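Cell division control protein Cdc48 (Mycobacterium smegmatis, PDB 5E7P) is an AAA-family ATPase of the Cdc48 type that binds adenine nucleotides and probably hydrolyses ATP. Local coordinates at residues E476-M490 with C530-S542. Sequence-based numbering, arbitrary orientation.
Sequences EVSVGSVTLDDVGDM and CGKTFVVRALASS. With ADP (adenosine-5'-diphosphate), chain D.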
# COMPACT_ATOMS: atom_id res chain seq x y z
N GLU A 476 -1.54 6.52 -4.74
CA GLU A 476 -0.13 6.21 -4.91
C GLU A 476 0.61 6.34 -3.58
O GLU A 476 -0.02 6.41 -2.52
CB GLU A 476 0.49 7.11 -5.98
CG GLU A 476 1.63 6.48 -6.77
CD GLU A 476 2.05 7.31 -7.96
OE1 GLU A 476 1.16 7.84 -8.67
OE2 GLU A 476 3.27 7.45 -8.20
N VAL A 477 1.94 6.36 -3.64
CA VAL A 477 2.82 6.37 -2.46
C VAL A 477 2.72 5.06 -1.66
O VAL A 477 3.41 4.87 -0.65
CB VAL A 477 2.59 7.63 -1.58
CG1 VAL A 477 3.74 7.82 -0.61
CG2 VAL A 477 2.46 8.87 -2.45
N SER A 478 1.86 4.15 -2.12
CA SER A 478 1.83 2.79 -1.60
C SER A 478 2.64 1.90 -2.52
O SER A 478 2.39 1.84 -3.73
CB SER A 478 0.39 2.28 -1.51
OG SER A 478 -0.36 3.03 -0.56
N VAL A 479 3.63 1.22 -1.96
CA VAL A 479 4.49 0.32 -2.72
C VAL A 479 3.65 -0.76 -3.39
O VAL A 479 2.95 -1.52 -2.71
CB VAL A 479 5.55 -0.34 -1.82
CG1 VAL A 479 6.55 -1.11 -2.66
CG2 VAL A 479 6.26 0.71 -0.99
N GLY A 480 3.70 -0.83 -4.71
CA GLY A 480 2.95 -1.82 -5.45
C GLY A 480 1.80 -1.24 -6.27
O GLY A 480 1.22 -1.93 -7.10
N SER A 481 1.49 0.03 -6.03
CA SER A 481 0.39 0.68 -6.74
C SER A 481 0.79 0.98 -8.19
O SER A 481 -0.06 1.03 -9.07
CB SER A 481 -0.03 1.97 -6.04
OG SER A 481 0.98 2.96 -6.12
N VAL A 482 2.09 1.16 -8.41
CA VAL A 482 2.60 1.43 -9.75
C VAL A 482 3.54 0.32 -10.20
O VAL A 482 4.45 -0.06 -9.47
CB VAL A 482 3.36 2.76 -9.79
CG1 VAL A 482 3.88 3.03 -11.20
CG2 VAL A 482 2.47 3.90 -9.33
N THR A 483 3.32 -0.19 -11.41
CA THR A 483 4.21 -1.17 -12.00
C THR A 483 4.80 -0.62 -13.30
O THR A 483 4.30 0.38 -13.83
CB THR A 483 3.49 -2.49 -12.31
OG1 THR A 483 2.69 -2.35 -13.48
CG2 THR A 483 2.61 -2.90 -11.13
N LEU A 484 5.85 -1.26 -13.81
CA LEU A 484 6.54 -0.77 -15.01
C LEU A 484 5.64 -0.69 -16.24
O LEU A 484 5.92 0.08 -17.16
CB LEU A 484 7.77 -1.62 -15.32
CG LEU A 484 8.98 -1.40 -14.40
CD1 LEU A 484 10.11 -2.35 -14.76
CD2 LEU A 484 9.45 0.04 -14.47
N ASP A 485 4.57 -1.47 -16.25
CA ASP A 485 3.62 -1.46 -17.36
C ASP A 485 2.81 -0.16 -17.39
O ASP A 485 2.43 0.32 -18.46
CB ASP A 485 2.67 -2.66 -17.28
N ASP A 486 2.56 0.41 -16.21
CA ASP A 486 1.82 1.66 -16.10
C ASP A 486 2.68 2.84 -16.53
O ASP A 486 2.18 3.95 -16.73
CB ASP A 486 1.33 1.85 -14.67
CG ASP A 486 0.50 0.69 -14.17
OD1 ASP A 486 -0.32 0.16 -14.95
OD2 ASP A 486 0.67 0.29 -12.99
N VAL A 487 3.97 2.58 -16.68
CA VAL A 487 4.91 3.60 -17.12
C VAL A 487 5.10 3.53 -18.63
O VAL A 487 5.65 2.55 -19.15
CB VAL A 487 6.29 3.42 -16.45
CG1 VAL A 487 7.31 4.31 -17.12
CG2 VAL A 487 6.20 3.71 -14.96
N GLY A 488 4.63 4.55 -19.33
CA GLY A 488 4.83 4.65 -20.76
C GLY A 488 6.24 5.13 -21.06
O GLY A 488 6.75 6.01 -20.37
N ASP A 489 6.86 4.55 -22.09
CA ASP A 489 8.21 4.94 -22.50
C ASP A 489 9.27 4.65 -21.43
O ASP A 489 9.33 3.55 -20.88
CB ASP A 489 8.23 6.41 -22.95
CG ASP A 489 9.60 6.85 -23.45
OD1 ASP A 489 10.11 6.25 -24.42
OD2 ASP A 489 10.17 7.77 -22.82
N MET A 490 10.08 5.66 -21.13
CA MET A 490 11.27 5.57 -20.29
C MET A 490 12.15 4.33 -20.53
O MET A 490 12.71 3.77 -19.60
CB MET A 490 10.89 5.74 -18.82
CG MET A 490 10.18 7.06 -18.57
SD MET A 490 10.32 7.67 -16.89
CE MET A 490 8.66 7.40 -16.31
N CYS A 530 8.24 14.31 -15.78
CA CYS A 530 8.89 13.45 -16.78
C CYS A 530 9.13 12.04 -16.27
O CYS A 530 9.73 11.21 -16.96
CB CYS A 530 10.20 14.08 -17.25
SG CYS A 530 9.96 15.61 -18.17
N GLY A 531 8.66 11.76 -15.05
CA GLY A 531 8.64 10.40 -14.53
C GLY A 531 9.81 9.95 -13.69
O GLY A 531 9.92 8.76 -13.38
N LYS A 532 10.70 10.87 -13.32
CA LYS A 532 11.86 10.52 -12.51
C LYS A 532 11.46 9.89 -11.17
O LYS A 532 12.16 9.03 -10.65
CB LYS A 532 12.77 11.73 -12.29
CG LYS A 532 12.03 13.02 -12.03
CD LYS A 532 12.96 14.07 -11.45
CE LYS A 532 13.26 13.78 -9.98
NZ LYS A 532 12.05 13.93 -9.12
N THR A 533 10.33 10.32 -10.62
CA THR A 533 9.80 9.71 -9.41
C THR A 533 8.89 8.53 -9.75
O THR A 533 8.94 7.48 -9.11
CB THR A 533 9.03 10.74 -8.54
OG1 THR A 533 9.97 11.66 -7.95
CG2 THR A 533 8.26 10.04 -7.43
N PHE A 534 8.07 8.72 -10.78
CA PHE A 534 7.11 7.71 -11.22
C PHE A 534 7.77 6.37 -11.53
O PHE A 534 7.28 5.31 -11.12
CB PHE A 534 6.35 8.22 -12.45
CG PHE A 534 5.15 7.40 -12.81
CD1 PHE A 534 4.22 7.04 -11.85
CD2 PHE A 534 4.94 7.00 -14.12
CE1 PHE A 534 3.11 6.29 -12.19
CE2 PHE A 534 3.83 6.26 -14.46
CZ PHE A 534 2.92 5.90 -13.49
N VAL A 535 8.89 6.41 -12.24
CA VAL A 535 9.58 5.19 -12.64
C VAL A 535 10.23 4.46 -11.46
O VAL A 535 10.35 3.23 -11.47
CB VAL A 535 10.60 5.46 -13.77
CG1 VAL A 535 11.83 6.18 -13.23
CG2 VAL A 535 10.99 4.16 -14.45
N VAL A 536 10.64 5.21 -10.44
CA VAL A 536 11.23 4.61 -9.24
C VAL A 536 10.18 3.82 -8.47
O VAL A 536 10.46 2.73 -7.97
CB VAL A 536 11.84 5.68 -8.32
CG1 VAL A 536 12.32 5.06 -7.02
CG2 VAL A 536 12.99 6.38 -9.01
N ARG A 537 8.97 4.36 -8.40
CA ARG A 537 7.87 3.69 -7.72
C ARG A 537 7.46 2.42 -8.47
O ARG A 537 7.07 1.43 -7.86
CB ARG A 537 6.68 4.63 -7.56
CG ARG A 537 6.87 5.68 -6.48
CD ARG A 537 5.81 6.75 -6.56
NE ARG A 537 5.89 7.72 -5.47
CZ ARG A 537 5.19 8.85 -5.44
NH1 ARG A 537 5.31 9.68 -4.42
NH2 ARG A 537 4.37 9.15 -6.44
N ALA A 538 7.56 2.46 -9.79
CA ALA A 538 7.26 1.30 -10.62
C ALA A 538 8.33 0.24 -10.42
O ALA A 538 8.05 -0.95 -10.36
CB ALA A 538 7.17 1.70 -12.08
N LEU A 539 9.57 0.71 -10.32
CA LEU A 539 10.73 -0.15 -10.11
C LEU A 539 10.64 -0.83 -8.75
O LEU A 539 11.00 -2.00 -8.59
CB LEU A 539 12.00 0.69 -10.17
CG LEU A 539 13.34 -0.04 -10.28
CD1 LEU A 539 13.55 -0.53 -11.71
CD2 LEU A 539 14.47 0.88 -9.83
N ALA A 540 10.14 -0.09 -7.77
CA ALA A 540 10.10 -0.55 -6.38
C ALA A 540 8.94 -1.50 -6.11
O ALA A 540 8.66 -1.81 -4.96
CB ALA A 540 10.03 0.65 -5.44
N SER A 541 8.26 -1.96 -7.16
CA SER A 541 7.14 -2.87 -6.98
C SER A 541 7.49 -4.26 -7.48
O SER A 541 6.62 -5.12 -7.59
CB SER A 541 5.91 -2.36 -7.74
OG SER A 541 5.58 -1.05 -7.32
N SER A 542 8.77 -4.46 -7.78
CA SER A 542 9.25 -5.73 -8.33
C SER A 542 9.06 -6.91 -7.38
O SER A 542 8.73 -8.01 -7.82
CB SER A 542 10.72 -5.61 -8.71
OG SER A 542 10.93 -4.53 -9.60
PB ADP D . 8.31 14.99 -10.81
O1B ADP D . 7.33 16.08 -11.19
O2B ADP D . 8.77 15.09 -9.38
O3B ADP D . 9.42 14.78 -11.81
PA ADP D . 7.22 12.67 -12.10
O1A ADP D . 8.02 13.20 -13.26
O2A ADP D . 7.44 11.26 -11.61
O3A ADP D . 7.40 13.65 -10.83
O5' ADP D . 5.66 12.77 -12.49
C5' ADP D . 4.65 12.23 -11.65
C4' ADP D . 3.39 11.99 -12.48
O4' ADP D . 3.65 12.21 -13.87
C3' ADP D . 2.89 10.56 -12.34
O3' ADP D . 1.77 10.50 -11.45
C2' ADP D . 2.49 10.14 -13.74
O2' ADP D . 1.06 10.07 -13.84
C1' ADP D . 3.03 11.20 -14.68
N9 ADP D . 4.04 10.57 -15.55
C8 ADP D . 5.35 10.89 -15.58
N7 ADP D . 6.02 10.13 -16.48
C5 ADP D . 5.14 9.29 -17.04
C6 ADP D . 5.19 8.23 -18.07
N6 ADP D . 6.36 7.90 -18.68
N1 ADP D . 4.04 7.59 -18.37
C2 ADP D . 2.88 7.90 -17.76
N3 ADP D . 2.76 8.86 -16.83
C4 ADP D . 3.83 9.58 -16.43
O HOH W 1 4.44 1.34 -6.57
O HOH W 2 7.13 -3.42 -11.54
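Phe534 packs its ring against Val482 and Val487 and takes the ribose of ADP on one face, with C2' near the ring centre, while Glu476 OE2 and the carbonyl O of Asp486 meet the ring edge. The two valines close round its outer end: Val482 CG1 comes to 3.5 Å from Phe534 CE1, and Val487 CG2 lies equally near CE2, both obliquely. With CG anti to the backbone N (chi1 -168°), the ring is carried off the helix so that its end reaches both. Short, branched valines fit beside Ala538, whose lone methyl lets the backbone of 476-490 approach the helix closely.

Residues 530-534 belong to the P-loop (Walker A) and the start of its helix, while 476-490 supplies part of the adenine site: Gly488 N donates to ADP N1 and Gly488 O accepts from N6, at 2.6 Å. Met490, unbranched, bends at chi3 to bring CE 3.7 Å from Val535 CB and beside the adenine amino group.

The extended Arg537 reaches Glu476 in a salt bridge, NH2 to OE2 2.7 Å. The two planes stand 83° apart, and the nitrogen approaches from above the carboxylate. Beyond the helix end, water 1 accepts from Gly480 N and Val482 N and donates to Ser541 OG, which lies 2.6 Å from Val482 O; a short hydroxyl side chain suits a place where the polar backbone of 480-482 comes close.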